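Local coordinates for protein nitrite oxidoreductase subunit B (Kuenenia stuttgartiensis, PDB 7B04) that probably relays electrons through its iron-sulfur clusters between the heme subunit and the catalytic subunit of the nitrite-oxidising complex, at residues Q127-W139 / R212-M224. Residues are numbered along the deposited sequence; the frame is centred on the assembly and turned at random.
Sequences QWAVGYIPEDKEW and RKCVEQCPYKKPM. With F3S (Fe3-s4 cluster), chain B; SF4 (iron/sulfur cluster), chain Z.
Lys221 reaches across to Tyr132 with the far end of its chain, which rises from the cluster-binding segment 212-224 of a ferredoxin-type dicluster fold. Here helix 213-217 carries Cys214, a ligand of one iron of the [3Fe-4S] cluster, and Cys218, just past its last turn, binds an iron of a [4Fe-4S] cluster. The loop 127-139 runs along a side of this helix away from its cluster ligands and illustrates how a cluster-bearing helix can be covered without regular secondary structure. With chi1 of Tyr132 at 72°, its ring folds back so that one face receives Lys221 NZ in a cation-pi contact, 3.8 Å from the ring centroid, while CE lies over the same face. Pro134 CG packs on Lys221 CD at 3.7 Å. At the N-terminal end of the helix, Lys213 bends at both chi2 and chi3, curling NZ to Glu216 OE2 in a salt bridge of 2.7 Å and into a hydrogen bond with Gln127 OE1 at 2.9 Å, which it meets from above the amide plane; Gln304 of subunit C is a further partner. A methionine in place of Lys213 would probably leave the Glu216 carboxylate without its countercharge and Gln127 free to turn. Between these two lysines, Ile133 CG1 lies against Glu216 CB at 3.6 Å, and Gln217 extends alongside Ala129, with CG 3.2 Å from Ala129 O. Toward the loop's end, Trp139 NE1 donates to Pro134 O, while the six-membered ring of Trp139 makes an oblique Met-aromatic contact with Met224, CH2 of Trp139 lying 3.7 Å from CG of Met224.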
ATOM      1  N   GLN A 127      26.290 -32.624  -7.580  1.00 34.85           N
ATOM      2  CA  GLN A 127      24.921 -32.182  -7.241  1.00 32.93           C
ATOM      3  C   GLN A 127      24.129 -32.098  -8.542  1.00 32.43           C
ATOM      4  O   GLN A 127      24.718 -32.049  -9.593  1.00 28.22           O
ATOM      5  CB  GLN A 127      24.901 -30.863  -6.482  1.00 32.21           C
ATOM      6  CG  GLN A 127      25.925 -30.776  -5.383  1.00 26.30           C
ATOM      7  CD  GLN A 127      25.397 -31.368  -4.116  1.00 29.00           C
ATOM      8  OE1 GLN A 127      24.216 -31.545  -3.959  1.00 34.61           O
ATOM      9  NE2 GLN A 127      26.276 -31.671  -3.198  1.00 33.81           N
ATOM     10  N   TRP A 128      22.817 -32.099  -8.446  1.00 33.89           N
ATOM     11  CA  TRP A 128      21.969 -32.085  -9.630  1.00 30.13           C
ATOM     12  C   TRP A 128      21.911 -30.705 -10.276  1.00 28.57           C
ATOM     13  O   TRP A 128      21.679 -30.599 -11.485  1.00 29.44           O
ATOM     14  CB  TRP A 128      20.571 -32.583  -9.272  1.00 27.32           C
ATOM     15  CG  TRP A 128      20.533 -34.067  -9.052  1.00 33.33           C
ATOM     16  CD1 TRP A 128      20.234 -34.719  -7.891  1.00 38.37           C
ATOM     17  CD2 TRP A 128      20.818 -35.085 -10.022  1.00 36.12           C
ATOM     18  NE1 TRP A 128      20.307 -36.078  -8.079  1.00 35.12           N
ATOM     19  CE2 TRP A 128      20.665 -36.329  -9.378  1.00 34.65           C
ATOM     20  CE3 TRP A 128      21.189 -35.063 -11.369  1.00 29.56           C
ATOM     21  CZ2 TRP A 128      20.864 -37.540 -10.038  1.00 33.10           C
ATOM     22  CZ3 TRP A 128      21.382 -36.266 -12.025  1.00 30.62           C
ATOM     23  CH2 TRP A 128      21.222 -37.487 -11.358  1.00 36.74           C
ATOM     24  N   ALA A 129      22.115 -29.642  -9.500  1.00 28.59           N
ATOM     25  CA  ALA A 129      22.065 -28.296 -10.051  1.00 29.45           C
ATOM     26  C   ALA A 129      22.903 -27.360  -9.192  1.00 32.11           C
ATOM     27  O   ALA A 129      23.127 -27.616  -8.006  1.00 28.71           O
ATOM     28  CB  ALA A 129      20.624 -27.782 -10.143  1.00 29.29           C
ATOM     29  N   VAL A 130      23.371 -26.278  -9.809  1.00 28.51           N
ATOM     30  CA  VAL A 130      24.072 -25.230  -9.079  1.00 29.85           C
ATOM     31  C   VAL A 130      23.058 -24.411  -8.297  1.00 36.00           C
ATOM     32  O   VAL A 130      21.889 -24.291  -8.683  1.00 36.00           O
ATOM     33  CB  VAL A 130      24.890 -24.341 -10.036  1.00 33.81           C
ATOM     34  CG1 VAL A 130      26.217 -24.997 -10.370  1.00 36.72           C
ATOM     35  CG2 VAL A 130      24.096 -24.054 -11.298  1.00 34.06           C
ATOM     36  N   GLY A 131      23.501 -23.843  -7.182  1.00 30.33           N
ATOM     37  CA  GLY A 131      22.615 -23.029  -6.382  1.00 28.06           C
ATOM     38  C   GLY A 131      23.273 -22.617  -5.082  1.00 29.33           C
ATOM     39  O   GLY A 131      24.477 -22.796  -4.881  1.00 33.21           O
ATOM     40  N   TYR A 132      22.445 -22.058  -4.204  1.00 27.21           N
ATOM     41  CA  TYR A 132      22.879 -21.612  -2.890  1.00 24.32           C
ATOM     42  C   TYR A 132      21.661 -21.559  -1.984  1.00 25.02           C
ATOM     43  O   TYR A 132      20.523 -21.457  -2.449  1.00 26.26           O
ATOM     44  CB  TYR A 132      23.570 -20.243  -2.954  1.00 24.31           C
ATOM     45  CG  TYR A 132      22.625 -19.087  -3.215  1.00 24.90           C
ATOM     46  CD1 TYR A 132      22.246 -18.752  -4.507  1.00 25.84           C
ATOM     47  CD2 TYR A 132      22.116 -18.329  -2.166  1.00 29.17           C
ATOM     48  CE1 TYR A 132      21.386 -17.697  -4.750  1.00 25.30           C
ATOM     49  CE2 TYR A 132      21.253 -17.275  -2.399  1.00 27.79           C
ATOM     50  CZ  TYR A 132      20.892 -16.963  -3.692  1.00 27.72           C
ATOM     51  OH  TYR A 132      20.033 -15.913  -3.928  1.00 34.34           O
ATOM     52  N   ILE A 133      21.914 -21.626  -0.681  1.00 26.33           N
ATOM     53  CA  ILE A 133      20.870 -21.474   0.327  1.00 25.72           C
ATOM     54  C   ILE A 133      20.906 -20.024   0.803  1.00 27.84           C
ATOM     55  O   ILE A 133      21.908 -19.607   1.405  1.00 26.60           O
ATOM     56  CB  ILE A 133      21.062 -22.444   1.499  1.00 23.23           C
ATOM     57  CG1 ILE A 133      20.865 -23.887   1.034  1.00 26.57           C
ATOM     58  CG2 ILE A 133      20.094 -22.115   2.625  1.00 24.84           C
ATOM     59  CD1 ILE A 133      21.231 -24.918   2.079  1.00 35.17           C
ATOM     60  N   PRO A 134      19.869 -19.228   0.549  1.00 31.08           N
ATOM     61  CA  PRO A 134      19.854 -17.856   1.067  1.00 23.15           C
ATOM     62  C   PRO A 134      19.845 -17.853   2.587  1.00 24.27           C
ATOM     63  O   PRO A 134      19.037 -18.534   3.222  1.00 28.38           O
ATOM     64  CB  PRO A 134      18.561 -17.269   0.488  1.00 23.22           C
ATOM     65  CG  PRO A 134      18.233 -18.139  -0.683  1.00 22.18           C
ATOM     66  CD  PRO A 134      18.704 -19.510  -0.306  1.00 28.80           C
ATOM     67  N   GLU A 135      20.760 -17.084   3.166  1.00 24.77           N
ATOM     68  CA  GLU A 135      20.839 -16.994   4.613  1.00 26.64           C
ATOM     69  C   GLU A 135      19.608 -16.262   5.141  1.00 26.78           C
ATOM     70  O   GLU A 135      18.935 -15.527   4.414  1.00 29.03           O
ATOM     71  CB  GLU A 135      22.128 -16.274   5.021  1.00 30.10           C
ATOM     72  CG  GLU A 135      22.404 -16.202   6.515  1.00 35.62           C
ATOM     73  CD  GLU A 135      23.812 -15.727   6.822  1.00 41.43           C
ATOM     74  OE1 GLU A 135      24.656 -15.730   5.900  1.00 53.93           O
ATOM     75  OE2 GLU A 135      24.074 -15.345   7.982  1.00 39.30           O
ATOM     76  N   ASP A 136      19.304 -16.487   6.425  1.00 28.29           N
ATOM     77  CA  ASP A 136      18.110 -15.887   7.015  1.00 30.17           C
ATOM     78  C   ASP A 136      18.119 -14.370   6.878  1.00 28.71           C
ATOM     79  O   ASP A 136      17.053 -13.749   6.785  1.00 30.45           O
ATOM     80  CB  ASP A 136      17.981 -16.295   8.486  1.00 25.86           C
ATOM     81  CG  ASP A 136      19.186 -15.888   9.321  1.00 31.56           C
ATOM     82  OD1 ASP A 136      20.174 -15.378   8.752  1.00 37.93           O
ATOM     83  OD2 ASP A 136      19.145 -16.085  10.554  1.00 26.49           O
ATOM     84  N   LYS A 137      19.305 -13.762   6.852  1.00 26.18           N
ATOM     85  CA  LYS A 137      19.409 -12.321   6.669  1.00 23.40           C
ATOM     86  C   LYS A 137      19.124 -11.896   5.235  1.00 26.49           C
ATOM     87  O   LYS A 137      18.820 -10.722   5.002  1.00 23.59           O
ATOM     88  CB  LYS A 137      20.789 -11.840   7.115  1.00 25.21           C
ATOM     89  CG  LYS A 137      20.926 -11.813   8.627  1.00 30.78           C
ATOM     90  CD  LYS A 137      22.316 -11.431   9.094  1.00 39.25           C
ATOM     91  CE  LYS A 137      22.354 -11.356  10.614  1.00 49.66           C
ATOM     92  NZ  LYS A 137      23.733 -11.198  11.149  1.00 49.34           N
ATOM     93  N   GLU A 138      19.213 -12.815   4.273  1.00 34.28           N
ATOM     94  CA  GLU A 138      18.889 -12.489   2.891  1.00 28.13           C
ATOM     95  C   GLU A 138      17.403 -12.619   2.598  1.00 33.67           C
ATOM     96  O   GLU A 138      16.956 -12.182   1.532  1.00 36.49           O
ATOM     97  CB  GLU A 138      19.667 -13.395   1.927  1.00 26.94           C
ATOM     98  CG  GLU A 138      21.174 -13.369   2.100  1.00 28.87           C
ATOM     99  CD  GLU A 138      21.883 -14.290   1.123  1.00 36.61           C
ATOM    100  OE1 GLU A 138      21.194 -14.929   0.299  1.00 29.93           O
ATOM    101  OE2 GLU A 138      23.127 -14.375   1.176  1.00 47.42           O
ATOM    102  N   TRP A 139      16.627 -13.186   3.521  1.00 29.35           N
ATOM    103  CA  TRP A 139      15.177 -13.216   3.411  1.00 29.02           C
ATOM    104  C   TRP A 139      14.518 -11.980   4.004  1.00 32.13           C
ATOM    105  O   TRP A 139      13.307 -11.798   3.834  1.00 28.31           O
ATOM    106  CB  TRP A 139      14.620 -14.471   4.093  1.00 30.43           C
ATOM    107  CG  TRP A 139      15.048 -15.742   3.431  1.00 33.00           C
ATOM    108  CD1 TRP A 139      16.090 -16.543   3.792  1.00 32.86           C
ATOM    109  CD2 TRP A 139      14.445 -16.361   2.287  1.00 29.24           C
ATOM    110  NE1 TRP A 139      16.175 -17.622   2.947  1.00 36.21           N
ATOM    111  CE2 TRP A 139      15.176 -17.534   2.013  1.00 29.86           C
ATOM    112  CE3 TRP A 139      13.358 -16.036   1.468  1.00 26.13           C
ATOM    113  CZ2 TRP A 139      14.856 -18.383   0.956  1.00 25.06           C
ATOM    114  CZ3 TRP A 139      13.040 -16.883   0.421  1.00 23.47           C
ATOM    115  CH2 TRP A 139      13.789 -18.041   0.173  1.00 25.09           C
ATOM    116  N   ARG A 212      16.398 -29.072   2.618  1.00 32.20           N
ATOM    117  CA  ARG A 212      16.854 -27.764   2.156  1.00 28.56           C
ATOM    118  C   ARG A 212      17.512 -27.813   0.776  1.00 30.79           C
ATOM    119  O   ARG A 212      18.027 -26.789   0.308  1.00 36.20           O
ATOM    120  CB  ARG A 212      17.852 -27.163   3.168  1.00 32.43           C
ATOM    121  CG  ARG A 212      17.389 -25.984   4.014  1.00 30.16           C
ATOM    122  CD  ARG A 212      16.368 -26.359   5.082  1.00 27.09           C
ATOM    123  NE  ARG A 212      16.845 -27.274   6.125  1.00 30.99           N
ATOM    124  CZ  ARG A 212      17.395 -26.898   7.280  1.00 26.35           C
ATOM    125  NH1 ARG A 212      17.581 -25.613   7.552  1.00 22.16           N
ATOM    126  NH2 ARG A 212      17.774 -27.814   8.162  1.00 25.25           N
ATOM    127  N   LYS A 213      17.510 -28.971   0.102  1.00 23.35           N
ATOM    128  CA  LYS A 213      18.088 -29.043  -1.239  1.00 26.80           C
ATOM    129  C   LYS A 213      17.215 -28.325  -2.256  1.00 29.55           C
ATOM    130  O   LYS A 213      17.729 -27.678  -3.175  1.00 30.23           O
ATOM    131  CB  LYS A 213      18.312 -30.497  -1.658  1.00 30.96           C
ATOM    132  CG  LYS A 213      19.219 -31.298  -0.734  1.00 28.53           C
ATOM    133  CD  LYS A 213      20.602 -30.672  -0.618  1.00 27.77           C
ATOM    134  CE  LYS A 213      21.445 -30.937  -1.855  1.00 27.39           C
ATOM    135  NZ  LYS A 213      22.827 -30.400  -1.707  1.00 20.54           N
ATOM    136  N   CYS A 214      15.893 -28.449  -2.121  1.00 29.96           N
ATOM    137  CA  CYS A 214      14.988 -27.648  -2.937  1.00 26.02           C
ATOM    138  C   CYS A 214      15.250 -26.162  -2.735  1.00 28.86           C
ATOM    139  O   CYS A 214      15.281 -25.391  -3.700  1.00 27.46           O
ATOM    140  CB  CYS A 214      13.539 -27.991  -2.598  1.00 29.45           C
ATOM    141  SG  CYS A 214      13.183 -27.995  -0.829  1.00 34.72           S
ATOM    142  N   VAL A 215      15.437 -25.743  -1.480  1.00 27.27           N
ATOM    143  CA  VAL A 215      15.801 -24.360  -1.191  1.00 27.13           C
ATOM    144  C   VAL A 215      17.144 -24.021  -1.817  1.00 24.42           C
ATOM    145  O   VAL A 215      17.361 -22.893  -2.276  1.00 26.84           O
ATOM    146  CB  VAL A 215      15.811 -24.127   0.333  1.00 23.19           C
ATOM    147  CG1 VAL A 215      16.153 -22.682   0.657  1.00 25.19           C
ATOM    148  CG2 VAL A 215      14.471 -24.516   0.938  1.00 25.04           C
ATOM    149  N   GLU A 216      18.061 -24.989  -1.855  1.00 25.82           N
ATOM    150  CA  GLU A 216      19.403 -24.737  -2.369  1.00 27.84           C
ATOM    151  C   GLU A 216      19.394 -24.554  -3.881  1.00 27.55           C
ATOM    152  O   GLU A 216      19.946 -23.576  -4.401  1.00 27.67           O
ATOM    153  CB  GLU A 216      20.336 -25.882  -1.968  1.00 29.37           C
ATOM    154  CG  GLU A 216      21.589 -25.998  -2.823  1.00 33.59           C
ATOM    155  CD  GLU A 216      22.775 -26.541  -2.049  1.00 39.13           C
ATOM    156  OE1 GLU A 216      23.797 -25.831  -1.948  1.00 44.33           O
ATOM    157  OE2 GLU A 216      22.684 -27.678  -1.542  1.00 43.70           O
ATOM    158  N   GLN A 217      18.777 -25.487  -4.605  1.00 28.32           N
ATOM    159  CA  GLN A 217      18.962 -25.590  -6.046  1.00 25.09           C
ATOM    160  C   GLN A 217      17.830 -24.981  -6.864  1.00 30.27           C
ATOM    161  O   GLN A 217      17.943 -24.929  -8.094  1.00 31.85           O
ATOM    162  CB  GLN A 217      19.143 -27.061  -6.444  1.00 25.06           C
ATOM    163  CG  GLN A 217      20.527 -27.597  -6.127  1.00 30.71           C
ATOM    164  CD  GLN A 217      20.543 -29.096  -5.905  1.00 31.44           C
ATOM    165  OE1 GLN A 217      21.076 -29.583  -4.909  1.00 35.04           O
ATOM    166  NE2 GLN A 217      19.953 -29.836  -6.836  1.00 30.51           N
ATOM    167  N   CYS A 218      16.752 -24.531  -6.237  1.00 27.80           N
ATOM    168  CA  CYS A 218      15.730 -23.794  -6.977  1.00 31.62           C
ATOM    169  C   CYS A 218      16.254 -22.413  -7.348  1.00 33.39           C
ATOM    170  O   CYS A 218      16.540 -21.608  -6.452  1.00 33.40           O
ATOM    171  CB  CYS A 218      14.446 -23.659  -6.170  1.00 34.72           C
ATOM    172  SG  CYS A 218      13.208 -22.605  -6.972  1.00 29.12           S
ATOM    173  N   PRO A 219      16.403 -22.096  -8.636  1.00 30.12           N
ATOM    174  CA  PRO A 219      16.972 -20.792  -9.005  1.00 29.76           C
ATOM    175  C   PRO A 219      16.063 -19.620  -8.685  1.00 35.76           C
ATOM    176  O   PRO A 219      16.549 -18.484  -8.609  1.00 37.04           O
ATOM    177  CB  PRO A 219      17.201 -20.926 -10.515  1.00 35.25           C
ATOM    178  CG  PRO A 219      16.174 -21.918 -10.954  1.00 34.35           C
ATOM    179  CD  PRO A 219      16.023 -22.892  -9.816  1.00 35.61           C
ATOM    180  N   TYR A 220      14.765 -19.853  -8.493  1.00 39.86           N
ATOM    181  CA  TYR A 220      13.812 -18.794  -8.196  1.00 35.50           C
ATOM    182  C   TYR A 220      13.553 -18.619  -6.705  1.00 35.51           C
ATOM    183  O   TYR A 220      12.846 -17.679  -6.324  1.00 31.98           O
ATOM    184  CB  TYR A 220      12.494 -19.058  -8.936  1.00 34.54           C
ATOM    185  CG  TYR A 220      12.689 -19.183 -10.428  1.00 28.31           C
ATOM    186  CD1 TYR A 220      12.834 -18.053 -11.222  1.00 28.53           C
ATOM    187  CD2 TYR A 220      12.759 -20.428 -11.040  1.00 34.82           C
ATOM    188  CE1 TYR A 220      13.025 -18.159 -12.586  1.00 32.93           C
ATOM    189  CE2 TYR A 220      12.952 -20.543 -12.404  1.00 36.07           C
ATOM    190  CZ  TYR A 220      13.083 -19.405 -13.170  1.00 32.47           C
ATOM    191  OH  TYR A 220      13.277 -19.510 -14.527  1.00 30.50           O
ATOM    192  N   LYS A 221      14.094 -19.504  -5.865  1.00 34.20           N
ATOM    193  CA  LYS A 221      14.084 -19.343  -4.408  1.00 34.10           C
ATOM    194  C   LYS A 221      12.666 -19.302  -3.843  1.00 31.87           C
ATOM    195  O   LYS A 221      12.374 -18.564  -2.900  1.00 40.98           O
ATOM    196  CB  LYS A 221      14.871 -18.097  -3.993  1.00 23.21           C
ATOM    197  CG  LYS A 221      16.286 -18.071  -4.529  1.00 32.36           C
ATOM    198  CD  LYS A 221      17.059 -19.284  -4.042  1.00 33.79           C
ATOM    199  CE  LYS A 221      18.387 -19.423  -4.759  1.00 30.95           C
ATOM    200  NZ  LYS A 221      19.137 -20.618  -4.290  1.00 29.19           N
ATOM    201  N   LYS A 222      11.776 -20.093  -4.428  1.00 24.87           N
ATOM    202  CA  LYS A 222      10.418 -20.232  -3.918  1.00 25.26           C
ATOM    203  C   LYS A 222      10.293 -21.217  -2.752  1.00 28.68           C
ATOM    204  O   LYS A 222       9.553 -20.929  -1.803  1.00 29.80           O
ATOM    205  CB  LYS A 222       9.473 -20.623  -5.055  1.00 29.09           C
ATOM    206  CG  LYS A 222       9.256 -19.506  -6.071  1.00 30.14           C
ATOM    207  CD  LYS A 222       8.455 -18.351  -5.474  1.00 30.00           C
ATOM    208  CE  LYS A 222       9.330 -17.134  -5.197  1.00 32.67           C
ATOM    209  NZ  LYS A 222       8.545 -15.987  -4.663  1.00 22.74           N
ATOM    210  N   PRO A 223      10.960 -22.378  -2.767  1.00 27.11           N
ATOM    211  CA  PRO A 223      10.876 -23.267  -1.599  1.00 23.56           C
ATOM    212  C   PRO A 223      11.538 -22.627  -0.389  1.00 31.37           C
ATOM    213  O   PRO A 223      12.674 -22.155  -0.462  1.00 33.84           O
ATOM    214  CB  PRO A 223      11.624 -24.531  -2.047  1.00 21.80           C
ATOM    215  CG  PRO A 223      11.683 -24.447  -3.519  1.00 31.23           C
ATOM    216  CD  PRO A 223      11.765 -22.994  -3.835  1.00 33.37           C
ATOM    217  N   MET A 224      10.821 -22.623   0.729  1.00 27.46           N
ATOM    218  CA  MET A 224      11.268 -21.946   1.934  1.00 21.48           C
ATOM    219  C   MET A 224      11.124 -22.877   3.126  1.00 22.84           C
ATOM    220  O   MET A 224      10.123 -23.586   3.255  1.00 23.58           O
ATOM    221  CB  MET A 224      10.477 -20.657   2.164  1.00 24.79           C
ATOM    222  CG  MET A 224      10.540 -19.691   0.993  1.00 21.56           C
ATOM    223  SD  MET A 224       9.359 -18.337   1.102  1.00 21.76           S
ATOM    224  CE  MET A 224       9.362 -17.754  -0.591  1.00 19.18           C
TER
HETATM  225 FE1  F3S B 504      13.363 -32.750  -0.129  1.00 39.13          FE
HETATM  226 FE3  F3S B 504      12.128 -31.546   1.967  1.00 43.59          FE
HETATM  227 FE4  F3S B 504      13.429 -30.044   0.117  1.00 44.98          FE
HETATM  228  S1  F3S B 504      13.330 -33.418   2.001  1.00 30.27           S
HETATM  229  S2  F3S B 504      15.140 -31.361  -0.557  1.00 33.13           S
HETATM  230  S3  F3S B 504      11.543 -31.339  -0.245  1.00 32.00           S
HETATM  231  S4  F3S B 504      13.394 -29.678   2.344  1.00 24.07           S
HETATM  232 FE1  SF4 Z 502      11.379 -23.299  -8.124  1.00 53.04          FE
HETATM  233 FE2  SF4 Z 502      10.307 -24.242 -10.458  1.00 56.43          FE
HETATM  234 FE3  SF4 Z 502       8.666 -23.587  -8.367  1.00 45.90          FE
HETATM  235 FE4  SF4 Z 502      10.273 -25.800  -8.207  1.00 54.47          FE
HETATM  236  S1  SF4 Z 502       8.548 -25.458  -9.662  1.00 43.57           S
HETATM  237  S2  SF4 Z 502       9.958 -24.221  -6.597  1.00 27.20           S
HETATM  238  S3  SF4 Z 502      12.114 -25.078  -9.345  1.00 43.33           S
HETATM  239  S4  SF4 Z 502      10.004 -22.171  -9.553  1.00 34.69           S
HETATM  240  O   HOH W   1      25.567 -24.246  -2.516  1.00 27.50           O